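Long-range contacts in broad specificity aminotransferase (Leishmania mexicana, PDB 4WB0), which probably transfers amino groups between amino acids and 2-oxo acids, including aspartate and 2-oxoglutarate, with pyridoxal 5'-phosphate as cofactor: residues S111-L116 with W141-S146; T132-A137 with G184-L189; A160-K165 with T197-S202; E208-M213 with A245-E250. All blocks are in the same frame, centred on the assembly; numbering follows the deposited sequence. Where two conformers were deposited one is given.

Overall arrangement
From the N terminus, helix 111-123 starts interaction 1, which closes over strand 134-138 by bringing back W141-S146. That strand belongs to interaction 2, so the first two contacts cross: T132-A137 lies within the loop of interaction 1, while its partner G184-L189 comes later. Interaction 2 in turn crosses interaction 3, which joins the end of strand 156-163 to the loop following strand 186-190. Interaction 4 follows in series, tying helix 203-215 to the turn after helix 239-246. Packing links them: H144 touches L188, A137 touches Y161, F187 meets M213 and P201 meets I209. Together they tie the central sheet to helices 111-123, 142-150 and 203-215.

Interaction 1 of 4, residues S111-L116 with W141-S146; sequences SGTGAL and WPNHYS. With CAC (cacodylate ion), chain C.
Between S111-L116 and W141-S146 the backbones come closest at L116 and H144, CA atoms 8.1 Å apart, so side chains must bridge the space. This is probably the cofactor region of an aspartate aminotransferase-like enzyme: the N-terminal turn of helix 111-123 binds a cacodylate ion, probably in the place where the phosphate of pyridoxal phosphate sits in relatives. L116 reaches across with one branch, CD1, which meets the rim of the W141 indole at CZ3 (3.8 Å) and the edge of the H144 imidazole at CD2 (3.8 Å). The indole swings toward helix 111-123 because CG of W141 is anti to its backbone N (chi1 -163°). N143 CB covers one face of the indole, while H144 NE2 is hydrogen-bonded to D223, which helps fix the imidazole. S258, R267 and residues of the other subunit complete the anion site. T113 grips one oxygen of the ion twice: its backbone N lies 3.0 Å from cacodylate O2, and its hydroxyl OG1 donates to the same O2 at 2.7 Å. OG1 is also hydrogen-bonded to a polar side chain of the neighbouring subunit, and it meets the indole edge, 3.6 Å from W141 CH2.

Interaction 2 of 4, residues T132-A137 with G184-L189; sequences TPIYLA and GSVFLL
I134 and Y135 pair with V186 and F187 in parallel register, their strand axes 4.7 Å apart at closest and inclined by 23°. Three backbone hydrogen bonds join the strands. V186 N donates to P133 O, Y135 N to V186 O and L188 N to Y135 O, the last at 3.0 Å. Y135 thus uses both its N-H and its carbonyl, giving the one to V186 O and accepting L188 N on the other. Beyond L188 the strands diverge and a water bridges them, accepting from A137 N at 2.9 Å and donating to L188 O at 2.8 Å; L188 O is also bonded to Y159 OH.

Aromatic contact lies on the side of the sheet that carries Y135 and F187. Their rings, planes at 2° and centroids 4.6 Å apart, form an offset pair in which only the rims lie over each other: F187 CZ stands over the Y135 face near its rim, and Y135 CB over the F187 face, a CH-pi contact. Y135 OH continues to R157 on the next strand.

Aliphatic packing occupies the reverse side, where I134 and V186 point the same way and I134 CD1 touches V186 CG1 at 3.8 Å. Further along, L136 CD2 meets L188 CD2. At the start of the pairing, the methyl CG2 of T132 rests near G184 O.

Strand 134-138 lies between strands 186-190 and 156-163, all parallel, in the mixed central sheet characteristic of the large domain of fold-type I pyridoxal phosphate enzymes.

Interaction 3 of 4, residues A160-K165 with T197-S202; sequences AYYDHK and TGVDPS
Two neighbouring tyrosines, Y161 and Y162, fasten the end of strand 156-163, next to the outermost strand 168-169, to the irregular loop T197-S202, which runs from strand 186-190 of the central sheet to helix 203-215. One tyrosine contributes a polar bond and the other an apolar face. Y161 reaches across to the loop, CG anti to the backbone N (chi1 -175°), and its hydroxyl OH donates to V199 O at 2.6 Å, tilted 18° from the carbonyl plane. The same OH comes within 3.4 Å of P201 CD, while T197 OG1 stands at the ring's edge.

Y162 turns its phenol toward T197 instead. The methyl CG2 of T197 lies over the ring, 3.9 Å from the Y162 centroid, in a CH-pi contact. V199 CG2 approaches from the edge and meets Y162 CE1 at 4.1 Å. Y162 also meets F363 edge-to-face. T197 OG1, bonded to H194, leaves its methyl to the tyrosine; H194 also stacks on Y161.

After the strand, D163 OD1 accepts from K165 N in an Asx turn. Within the loop, D200 uses its carboxylate on the backbone N atoms of A193 and H194. V199 O therefore obtains a phenol proton, and the loop is held by a short directional bond next to an apolar face, with its acidic side chain satisfied by peptide N-H groups rather than by the tyrosine.

Interaction 4 of 4, residues E208-M213 with A245-E250; sequences EIASLM and ARRGIE
R247 holds S211 end-on with both terminal nitrogens: NH1 donates to S211 OG at 2.8 Å and NH2 to the same OG at 3.0 Å. The arginine comes from the end of helix 239-246, where G248 has positive phi and completes a Schellman motif. The hydroxyl oxygen lies in the guanidinium plane, so the two N-H groups converge on one acceptor from an edge. Neither bond is straight, the angles at hydrogen being 151° and 141°, as a shared acceptor requires. NH1 has a second partner in N207 OD1, one turn earlier on helix 203-215, which helps fix the guanidinium.

The Schellman turn presents R247 and I249 to helix 203-215. The R247 chain bends at chi2 and chi3, which takes it past A210 CB and brings the guanidinium to S211; NH1 lies 3.9 Å from A210 CB.

Next to this polar bridge the packing is aliphatic. I249 extends toward the helix through CD1, which lies 3.8 Å from A210 CB. F244 lines the same interface from helix 239-246, and V220 of the central sheet touches both I249 and M213. The contact joins helix 203-215 to the turn that ends helix 239-246, next to strand 219-224 of the central sheet. Farther along the helix, the I249 tip also brushes the root of the methionine, CD1 standing 4.3 Å from M213 CB.

Interaction 1 of 4, residues S111-L116 with W141-S146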
loop_
_atom_site.group_PDB
_atom_site.type_symbol
_atom_site.label_atom_id
_atom_site.label_comp_id
_atom_site.label_asym_id
_atom_site.label_seq_id
_atom_site.Cartn_x
_atom_site.Cartn_y
_atom_site.Cartn_z
ATOM N N SER A 111 3.885 -5.881 -2.404
ATOM C CA SER A 111 3.924 -7.171 -3.058
ATOM C C SER A 111 3.896 -6.999 -4.555
ATOM O O SER A 111 4.235 -5.938 -5.045
ATOM C CB SER A 111 2.765 -8.045 -2.618
ATOM O OG SER A 111 3.158 -9.370 -2.759
ATOM N N GLY A 112 3.586 -8.068 -5.272
ATOM C CA GLY A 112 3.521 -8.017 -6.712
ATOM C C GLY A 112 2.458 -7.114 -7.293
ATOM O O GLY A 112 2.741 -6.444 -8.262
ATOM N N THR A 113 1.241 -7.138 -6.776
ATOM C CA THR A 113 0.169 -6.249 -7.222
ATOM C C THR A 113 0.638 -4.801 -7.175
ATOM O O THR A 113 0.488 -4.042 -8.125
ATOM C CB THR A 113 -1.069 -6.387 -6.373
ATOM O OG1 THR A 113 -1.578 -7.721 -6.439
ATOM C CG2 THR A 113 -2.201 -5.426 -6.862
ATOM N N GLY A 114 1.204 -4.419 -6.046
ATOM C CA GLY A 114 1.761 -3.092 -5.871
ATOM C C GLY A 114 2.851 -2.747 -6.873
ATOM O O GLY A 114 2.861 -1.625 -7.394
ATOM N N ALA A 115 3.761 -3.686 -7.138
ATOM C CA ALA A 115 4.813 -3.442 -8.118
ATOM C C ALA A 115 4.206 -3.351 -9.533
ATOM O O ALA A 115 4.643 -2.512 -10.295
ATOM C CB ALA A 115 5.908 -4.522 -8.064
ATOM N N LEU A 116 3.191 -4.149 -9.838
ATOM C CA LEU A 116 2.504 -4.048 -11.157
ATOM C C LEU A 116 1.793 -2.715 -11.351
ATOM O O LEU A 116 1.903 -2.076 -12.403
ATOM C CB LEU A 116 1.509 -5.173 -11.327
ATOM C CG LEU A 116 2.152 -6.567 -11.511
ATOM C CD1 LEU A 116 1.109 -7.716 -11.272
ATOM C CD2 LEU A 116 2.749 -6.716 -12.935
ATOM N N TRP A 141 -3.734 -13.885 -15.689
ATOM C CA TRP A 141 -4.363 -13.345 -14.486
ATOM C C TRP A 141 -5.394 -12.241 -14.872
ATOM O O TRP A 141 -5.032 -11.213 -15.450
ATOM C CB TRP A 141 -3.275 -12.792 -13.573
ATOM C CG TRP A 141 -3.690 -12.566 -12.188
ATOM C CD1 TRP A 141 -4.677 -13.218 -11.500
ATOM C CD2 TRP A 141 -3.124 -11.615 -11.288
ATOM N NE1 TRP A 141 -4.751 -12.728 -10.216
ATOM C CE2 TRP A 141 -3.813 -11.742 -10.057
ATOM C CE3 TRP A 141 -2.099 -10.666 -11.398
ATOM C CZ2 TRP A 141 -3.517 -10.956 -8.949
ATOM C CZ3 TRP A 141 -1.796 -9.883 -10.288
ATOM C CH2 TRP A 141 -2.511 -10.033 -9.078
ATOM N N PRO A 142 -6.694 -12.472 -14.620
ATOM C CA PRO A 142 -7.643 -11.423 -15.050
ATOM C C PRO A 142 -7.388 -10.050 -14.305
ATOM O O PRO A 142 -7.781 -8.979 -14.797
ATOM C CB PRO A 142 -9.007 -12.039 -14.709
ATOM C CG PRO A 142 -8.699 -12.968 -13.498
ATOM C CD PRO A 142 -7.323 -13.512 -13.774
ATOM N N ASN A 143 -6.637 -10.064 -13.203
ATOM C CA ASN A 143 -6.375 -8.833 -12.465
ATOM C C ASN A 143 -5.340 -8.021 -13.172
ATOM O O ASN A 143 -5.293 -6.801 -12.993
ATOM C CB ASN A 143 -5.936 -9.116 -11.007
ATOM C CG ASN A 143 -6.149 -7.887 -10.048
ATOM O OD1 ASN A 143 -7.033 -7.046 -10.267
ATOM N ND2 ASN A 143 -5.338 -7.809 -8.980
ATOM N N HIS A 144 -4.485 -8.668 -13.985
ATOM C CA HIS A 144 -3.576 -7.925 -14.797
ATOM C C HIS A 144 -4.273 -6.866 -15.648
ATOM O O HIS A 144 -3.796 -5.728 -15.734
ATOM C CB HIS A 144 -2.838 -8.821 -15.801
ATOM C CG HIS A 144 -1.572 -9.425 -15.307
ATOM N ND1 HIS A 144 -0.892 -10.374 -16.041
ATOM C CD2 HIS A 144 -0.827 -9.187 -14.204
ATOM C CE1 HIS A 144 0.212 -10.713 -15.395
ATOM N NE2 HIS A 144 0.281 -10.001 -14.285
ATOM N N TYR A 145 -5.320 -7.271 -16.357
ATOM C CA TYR A 145 -6.061 -6.317 -17.181
ATOM C C TYR A 145 -6.566 -5.122 -16.336
ATOM O O TYR A 145 -6.432 -3.962 -16.740
ATOM C CB TYR A 145 -7.221 -7.024 -17.903
ATOM C CG TYR A 145 -7.816 -6.267 -19.062
ATOM C CD1 TYR A 145 -8.363 -5.002 -18.898
ATOM C CD2 TYR A 145 -7.863 -6.844 -20.330
ATOM C CE1 TYR A 145 -8.939 -4.317 -19.978
ATOM C CE2 TYR A 145 -8.427 -6.176 -21.419
ATOM C CZ TYR A 145 -8.963 -4.911 -21.245
ATOM O OH TYR A 145 -9.513 -4.252 -22.332
ATOM N N SER A 146 -7.081 -5.417 -15.132
ATOM C CA SER A 146 -7.635 -4.390 -14.231
ATOM C C SER A 146 -6.615 -3.404 -13.722
ATOM O O SER A 146 -6.872 -2.206 -13.650
ATOM C CB SER A 146 -8.308 -5.034 -13.001
ATOM O OG SER A 146 -9.424 -5.770 -13.404
HETATM AS AS CAC C . 0.242 -10.578 -4.716
HETATM O O1 CAC C . 0.230 -11.299 -3.106
HETATM O O2 CAC C . 0.114 -8.858 -4.654
HETATM C C1 CAC C . 1.753 -11.212 -5.781
HETATM C C2 CAC C . -1.353 -11.202 -5.666
#

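Interaction 2 of 4, residues T132-A137 with G184-L189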
loop_
_atom_site.group_PDB
_atom_site.type_symbol
_atom_site.label_atom_id
_atom_site.label_comp_id
_atom_site.label_asym_id
_atom_site.label_seq_id
_atom_site.Cartn_x
_atom_site.Cartn_y
_atom_site.Cartn_z
ATOM N N THR A 132 0.121 4.071 -27.170
ATOM C CA THR A 132 0.976 2.896 -27.140
ATOM C C THR A 132 0.211 1.702 -26.569
ATOM O O THR A 132 -0.288 1.783 -25.486
ATOM C CB THR A 132 2.227 3.137 -26.273
ATOM O OG1 THR A 132 2.917 4.274 -26.804
ATOM C CG2 THR A 132 3.140 1.928 -26.316
ATOM N N PRO A 133 0.114 0.597 -27.318
ATOM C CA PRO A 133 -0.515 -0.583 -26.715
ATOM C C PRO A 133 0.335 -1.287 -25.669
ATOM O O PRO A 133 1.590 -1.237 -25.718
ATOM C CB PRO A 133 -0.743 -1.508 -27.911
ATOM C CG PRO A 133 -0.487 -0.673 -29.155
ATOM C CD PRO A 133 0.485 0.362 -28.732
ATOM N N ILE A 134 -0.378 -1.913 -24.723
ATOM C CA ILE A 134 0.208 -2.845 -23.772
ATOM C C ILE A 134 -0.436 -4.231 -24.008
ATOM O O ILE A 134 -1.648 -4.358 -24.069
ATOM C CB ILE A 134 0.040 -2.334 -22.317
ATOM C CG1 ILE A 134 0.752 -3.244 -21.314
ATOM C CG2 ILE A 134 -1.395 -2.177 -21.943
ATOM C CD1 ILE A 134 1.062 -2.534 -20.083
ATOM N N TYR A 135 0.433 -5.226 -24.228
ATOM C CA TYR A 135 0.073 -6.577 -24.558
ATOM C C TYR A 135 0.185 -7.505 -23.392
ATOM O O TYR A 135 1.250 -7.541 -22.734
ATOM C CB TYR A 135 0.985 -7.100 -25.646
ATOM C CG TYR A 135 0.717 -6.521 -27.003
ATOM C CD1 TYR A 135 1.217 -5.294 -27.350
ATOM C CD2 TYR A 135 -0.024 -7.235 -27.938
ATOM C CE1 TYR A 135 0.964 -4.765 -28.608
ATOM C CE2 TYR A 135 -0.297 -6.741 -29.142
ATOM C CZ TYR A 135 0.221 -5.500 -29.499
ATOM O OH TYR A 135 -0.024 -4.979 -30.741
ATOM N N LEU A 136 -0.891 -8.261 -23.174
ATOM C CA LEU A 136 -0.988 -9.253 -22.100
ATOM C C LEU A 136 -1.129 -10.628 -22.719
ATOM O O LEU A 136 -1.560 -10.772 -23.852
ATOM C CB LEU A 136 -2.178 -8.997 -21.167
ATOM C CG LEU A 136 -2.399 -7.566 -20.648
ATOM C CD1 LEU A 136 -3.616 -7.424 -19.725
ATOM C CD2 LEU A 136 -1.224 -7.157 -19.920
ATOM N N ALA A 137 -0.710 -11.648 -21.996
ATOM C CA ALA A 137 -0.841 -12.992 -22.548
ATOM C C ALA A 137 -2.276 -13.404 -22.696
ATOM O O ALA A 137 -3.131 -13.101 -21.857
ATOM C CB ALA A 137 -0.159 -13.993 -21.694
ATOM N N GLY A 184 7.918 -0.433 -30.157
ATOM C CA GLY A 184 7.936 0.398 -28.990
ATOM C C GLY A 184 6.671 0.240 -28.169
ATOM O O GLY A 184 6.253 1.174 -27.476
ATOM N N SER A 185 6.084 -0.947 -28.245
ATOM C CA SER A 185 4.980 -1.328 -27.408
ATOM C C SER A 185 5.487 -1.940 -26.090
ATOM O O SER A 185 6.690 -2.250 -25.951
ATOM C CB SER A 185 4.103 -2.349 -28.128
ATOM O OG SER A 185 3.506 -1.814 -29.297
ATOM N N VAL A 186 4.571 -2.130 -25.153
ATOM C CA VAL A 186 4.888 -2.752 -23.834
ATOM C C VAL A 186 4.319 -4.160 -23.800
ATOM O O VAL A 186 3.162 -4.362 -24.135
ATOM C CB VAL A 186 4.263 -1.956 -22.665
ATOM C CG1 VAL A 186 4.613 -2.608 -21.295
ATOM C CG2 VAL A 186 4.637 -0.539 -22.739
ATOM N N PHE A 187 5.124 -5.122 -23.368
ATOM C CA PHE A 187 4.737 -6.503 -23.243
ATOM C C PHE A 187 4.926 -6.905 -21.784
ATOM O O PHE A 187 6.040 -6.863 -21.271
ATOM C CB PHE A 187 5.599 -7.401 -24.155
ATOM C CG PHE A 187 5.134 -7.398 -25.558
ATOM C CD1 PHE A 187 5.375 -6.322 -26.370
ATOM C CD2 PHE A 187 4.342 -8.440 -26.031
ATOM C CE1 PHE A 187 4.856 -6.285 -27.679
ATOM C CE2 PHE A 187 3.829 -8.403 -27.312
ATOM C CZ PHE A 187 4.092 -7.327 -28.143
ATOM N N LEU A 188 3.833 -7.340 -21.181
ATOM C CA LEU A 188 3.820 -7.922 -19.838
ATOM C C LEU A 188 3.954 -9.420 -19.930
ATOM O O LEU A 188 3.037 -10.092 -20.388
ATOM C CB LEU A 188 2.521 -7.552 -19.138
ATOM C CG LEU A 188 2.468 -8.003 -17.674
ATOM C CD1 LEU A 188 3.492 -7.265 -16.893
ATOM C CD2 LEU A 188 1.043 -7.778 -17.121
ATOM N N LEU A 189 5.143 -9.896 -19.592
ATOM C CA LEU A 189 5.510 -11.275 -19.651
ATOM C C LEU A 189 5.621 -11.928 -18.269
ATOM O O LEU A 189 6.113 -11.312 -17.322
ATOM C CB LEU A 189 6.885 -11.432 -20.360
ATOM C CG LEU A 189 7.185 -10.822 -21.749
ATOM C CD1 LEU A 189 8.674 -10.983 -22.192
ATOM C CD2 LEU A 189 6.269 -11.502 -22.729
HETATM O O HOH W 1 0.546 -11.117 -19.467
#

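Interaction 3 of 4, residues A160-K165 with T197-S202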
loop_
_atom_site.group_PDB
_atom_site.type_symbol
_atom_site.label_atom_id
_atom_site.label_comp_id
_atom_site.label_asym_id
_atom_site.label_seq_id
_atom_site.Cartn_x
_atom_site.Cartn_y
_atom_site.Cartn_z
ATOM N N ALA A 160 -0.922 -14.034 -28.472
ATOM C CA ALA A 160 -1.176 -15.456 -28.404
ATOM C C ALA A 160 -0.102 -16.091 -27.508
ATOM O O ALA A 160 1.071 -15.676 -27.518
ATOM C CB ALA A 160 -1.172 -16.053 -29.773
ATOM N N TYR A 161 -0.507 -17.083 -26.728
ATOM C CA TYR A 161 0.448 -17.718 -25.852
ATOM C C TYR A 161 0.090 -19.177 -25.714
ATOM O O TYR A 161 0.901 -20.042 -26.035
ATOM C CB TYR A 161 0.460 -17.018 -24.511
ATOM C CG TYR A 161 1.509 -17.550 -23.589
ATOM C CD1 TYR A 161 2.821 -17.162 -23.731
ATOM C CD2 TYR A 161 1.186 -18.435 -22.583
ATOM C CE1 TYR A 161 3.789 -17.629 -22.918
ATOM C CE2 TYR A 161 2.157 -18.938 -21.750
ATOM C CZ TYR A 161 3.464 -18.514 -21.913
ATOM O OH TYR A 161 4.464 -19.000 -21.132
ATOM N N TYR A 162 -1.118 -19.447 -25.253
ATOM C CA TYR A 162 -1.564 -20.823 -25.092
ATOM C C TYR A 162 -2.424 -21.285 -26.241
ATOM O O TYR A 162 -3.279 -20.541 -26.738
ATOM C CB TYR A 162 -2.337 -20.958 -23.797
ATOM C CG TYR A 162 -2.591 -22.360 -23.306
ATOM C CD1 TYR A 162 -1.546 -23.142 -22.827
ATOM C CD2 TYR A 162 -3.890 -22.882 -23.251
ATOM C CE1 TYR A 162 -1.778 -24.428 -22.340
ATOM C CE2 TYR A 162 -4.131 -24.177 -22.762
ATOM C CZ TYR A 162 -3.060 -24.938 -22.301
ATOM O OH TYR A 162 -3.213 -26.218 -21.801
ATOM N N ASP A 163 -2.161 -22.518 -26.652
ATOM C CA ASP A 163 -2.893 -23.204 -27.695
ATOM C C ASP A 163 -3.906 -24.146 -27.055
ATOM O O ASP A 163 -3.558 -25.222 -26.586
ATOM C CB ASP A 163 -1.922 -23.982 -28.590
ATOM C CG ASP A 163 -2.617 -24.730 -29.721
ATOM O OD1 ASP A 163 -3.850 -24.904 -29.711
ATOM O OD2 ASP A 163 -1.907 -25.154 -30.645
ATOM N N HIS A 164 -5.167 -23.743 -27.093
ATOM C CA HIS A 164 -6.239 -24.468 -26.430
ATOM C C HIS A 164 -6.552 -25.852 -27.036
ATOM O O HIS A 164 -7.228 -26.679 -26.395
ATOM C CB HIS A 164 -7.469 -23.567 -26.414
ATOM C CG HIS A 164 -7.234 -22.261 -25.705
ATOM N ND1 HIS A 164 -7.386 -22.115 -24.341
ATOM C CD2 HIS A 164 -6.838 -21.051 -26.169
ATOM C CE1 HIS A 164 -7.113 -20.866 -23.999
ATOM N NE2 HIS A 164 -6.778 -20.201 -25.090
ATOM N N LYS A 165 -6.034 -26.128 -28.234
ATOM C CA LYS A 165 -6.262 -27.421 -28.880
ATOM C C LYS A 165 -5.163 -28.386 -28.457
ATOM O O LYS A 165 -5.446 -29.503 -28.028
ATOM C CB LYS A 165 -6.313 -27.288 -30.407
ATOM N N THR A 197 -1.753 -20.945 -17.221
ATOM C CA THR A 197 -1.573 -22.162 -18.043
ATOM C C THR A 197 -0.483 -23.115 -17.484
ATOM O O THR A 197 -0.492 -24.305 -17.766
ATOM C CB THR A 197 -1.162 -21.854 -19.488
ATOM O OG1 THR A 197 0.108 -21.235 -19.467
ATOM C CG2 THR A 197 -2.124 -20.916 -20.192
ATOM N N GLY A 198 0.503 -22.570 -16.784
ATOM C CA GLY A 198 1.615 -23.380 -16.275
ATOM C C GLY A 198 2.579 -23.884 -17.348
ATOM O O GLY A 198 3.253 -24.900 -17.181
ATOM N N VAL A 199 2.603 -23.207 -18.488
ATOM C CA VAL A 199 3.514 -23.577 -19.585
ATOM C C VAL A 199 4.400 -22.358 -19.856
ATOM O O VAL A 199 3.879 -21.246 -19.952
ATOM C CB VAL A 199 2.754 -23.988 -20.851
ATOM C CG1 VAL A 199 3.725 -24.284 -22.006
ATOM C CG2 VAL A 199 1.821 -25.166 -20.580
ATOM N N ASP A 200 5.719 -22.570 -19.854
ATOM C CA ASP A 200 6.715 -21.516 -20.078
ATOM C C ASP A 200 7.509 -21.775 -21.368
ATOM O O ASP A 200 7.654 -22.911 -21.779
ATOM C CB ASP A 200 7.734 -21.444 -18.925
ATOM C CG ASP A 200 7.126 -21.012 -17.626
ATOM O OD1 ASP A 200 5.980 -20.514 -17.673
ATOM O OD2 ASP A 200 7.804 -21.205 -16.569
ATOM N N PRO A 201 8.060 -20.723 -21.967
ATOM C CA PRO A 201 8.987 -20.963 -23.073
ATOM C C PRO A 201 10.185 -21.818 -22.671
ATOM O O PRO A 201 10.586 -21.778 -21.517
ATOM C CB PRO A 201 9.457 -19.550 -23.444
ATOM C CG PRO A 201 8.376 -18.630 -22.933
ATOM C CD PRO A 201 7.809 -19.279 -21.733
ATOM N N SER A 202 10.774 -22.559 -23.616
ATOM C CA SER A 202 12.056 -23.208 -23.349
ATOM C C SER A 202 13.162 -22.145 -23.220
ATOM O O SER A 202 12.953 -20.988 -23.560
ATOM C CB SER A 202 12.408 -24.166 -24.496
ATOM O OG SER A 202 12.738 -23.388 -25.647
#

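Interaction 4 of 4, residues E208-M213 with A245-E250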
loop_
_atom_site.group_PDB
_atom_site.type_symbol
_atom_site.label_atom_id
_atom_site.label_comp_id
_atom_site.label_asym_id
_atom_site.label_seq_id
_atom_site.Cartn_x
_atom_site.Cartn_y
_atom_site.Cartn_z
ATOM N N GLU A 208 14.949 -16.372 -28.315
ATOM C CA GLU A 208 14.308 -15.859 -29.530
ATOM C C GLU A 208 13.377 -14.688 -29.214
ATOM O O GLU A 208 13.318 -13.722 -29.965
ATOM C CB GLU A 208 13.490 -16.927 -30.256
ATOM C CG GLU A 208 14.251 -18.073 -30.886
ATOM C CD GLU A 208 13.285 -19.025 -31.616
ATOM O OE1 GLU A 208 13.184 -20.213 -31.219
ATOM O OE2 GLU A 208 12.588 -18.574 -32.562
ATOM N N ILE A 209 12.634 -14.788 -28.120
ATOM C CA ILE A 209 11.767 -13.702 -27.705
ATOM C C ILE A 209 12.578 -12.440 -27.402
ATOM O O ILE A 209 12.226 -11.353 -27.847
ATOM C CB ILE A 209 10.909 -14.104 -26.464
ATOM C CG1 ILE A 209 9.907 -15.180 -26.840
ATOM C CG2 ILE A 209 10.145 -12.899 -25.943
ATOM C CD1 ILE A 209 9.296 -15.801 -25.625
ATOM N N ALA A 210 13.699 -12.593 -26.708
ATOM C CA ALA A 210 14.580 -11.448 -26.428
ATOM C C ALA A 210 15.032 -10.730 -27.712
ATOM O O ALA A 210 15.077 -9.493 -27.776
ATOM C CB ALA A 210 15.819 -11.921 -25.647
ATOM N N SER A 211 15.481 -11.507 -28.688
ATOM C CA SER A 211 15.925 -10.930 -29.961
ATOM C C SER A 211 14.799 -10.178 -30.670
ATOM O O SER A 211 15.070 -9.170 -31.333
ATOM C CB SER A 211 16.525 -12.009 -30.892
ATOM O OG SER A 211 17.740 -12.508 -30.331
ATOM N N LEU A 212 13.564 -10.656 -30.568
ATOM C CA LEU A 212 12.414 -9.948 -31.163
ATOM C C LEU A 212 12.088 -8.683 -30.408
ATOM O O LEU A 212 11.764 -7.683 -31.014
ATOM C CB LEU A 212 11.167 -10.824 -31.196
ATOM C CG LEU A 212 11.275 -12.078 -32.073
ATOM C CD1 LEU A 212 10.016 -12.931 -31.866
ATOM C CD2 LEU A 212 11.408 -11.713 -33.520
ATOM N N MET A 213 12.168 -8.744 -29.074
ATOM C CA MET A 213 11.903 -7.574 -28.274
ATOM C C MET A 213 12.940 -6.497 -28.636
ATOM O O MET A 213 12.607 -5.322 -28.764
ATOM C CB MET A 213 11.945 -7.888 -26.775
ATOM C CG MET A 213 10.828 -8.803 -26.307
ATOM S SD MET A 213 9.197 -8.023 -26.428
ATOM C CE MET A 213 8.098 -9.404 -26.208
ATOM N N ALA A 245 18.458 -9.577 -19.091
ATOM C CA ALA A 245 19.443 -8.648 -18.562
ATOM C C ALA A 245 20.745 -8.779 -19.357
ATOM O O ALA A 245 21.332 -7.783 -19.799
ATOM C CB ALA A 245 19.670 -8.912 -17.097
ATOM N N ARG A 246 21.213 -10.019 -19.530
ATOM C CA ARG A 246 22.483 -10.278 -20.228
ATOM C C ARG A 246 22.398 -9.772 -21.700
ATOM O O ARG A 246 23.368 -9.257 -22.306
ATOM C CB ARG A 246 22.803 -11.766 -20.204
ATOM C CG ARG A 246 24.230 -12.139 -20.529
ATOM C CD ARG A 246 24.541 -13.562 -19.985
ATOM N NE ARG A 246 23.368 -14.445 -20.028
ATOM C CZ ARG A 246 22.745 -14.962 -18.960
ATOM N NH1 ARG A 246 23.153 -14.726 -17.714
ATOM N NH2 ARG A 246 21.696 -15.736 -19.141
ATOM N N ARG A 247 21.225 -9.889 -22.274
ATOM C CA ARG A 247 21.015 -9.441 -23.684
ATOM C C ARG A 247 20.896 -7.890 -23.807
ATOM O O ARG A 247 20.836 -7.358 -24.922
ATOM C CB ARG A 247 19.748 -10.027 -24.284
ATOM C CG ARG A 247 19.716 -11.529 -24.567
ATOM C CD ARG A 247 20.702 -12.023 -25.585
ATOM N NE ARG A 247 20.607 -11.315 -26.864
ATOM C CZ ARG A 247 19.803 -11.642 -27.872
ATOM N NH1 ARG A 247 18.986 -12.691 -27.835
ATOM N NH2 ARG A 247 19.855 -10.907 -28.949
ATOM N N GLY A 248 20.834 -7.173 -22.687
ATOM C CA GLY A 248 20.823 -5.707 -22.730
ATOM C C GLY A 248 19.427 -5.067 -22.736
ATOM O O GLY A 248 19.267 -3.902 -23.025
ATOM N N ILE A 249 18.411 -5.836 -22.390
ATOM C CA ILE A 249 17.032 -5.353 -22.366
ATOM C C ILE A 249 16.852 -4.542 -21.072
ATOM O O ILE A 249 17.340 -4.967 -19.988
ATOM C CB ILE A 249 16.060 -6.543 -22.488
ATOM C CG1 ILE A 249 16.314 -7.179 -23.872
ATOM C CG2 ILE A 249 14.605 -6.143 -22.242
ATOM C CD1 ILE A 249 15.427 -8.387 -24.246
ATOM N N GLU A 250 16.194 -3.396 -21.196
ATOM C CA GLU A 250 15.857 -2.541 -20.041
ATOM C C GLU A 250 14.621 -3.071 -19.363
ATOM O O GLU A 250 13.520 -2.513 -19.479
ATOM C CB GLU A 250 15.662 -1.103 -20.477
ATOM C CG GLU A 250 16.981 -0.438 -20.843
ATOM C CD GLU A 250 16.776 1.038 -21.168
ATOM O OE1 GLU A 250 16.148 1.306 -22.212
ATOM O OE2 GLU A 250 17.215 1.912 -20.371
#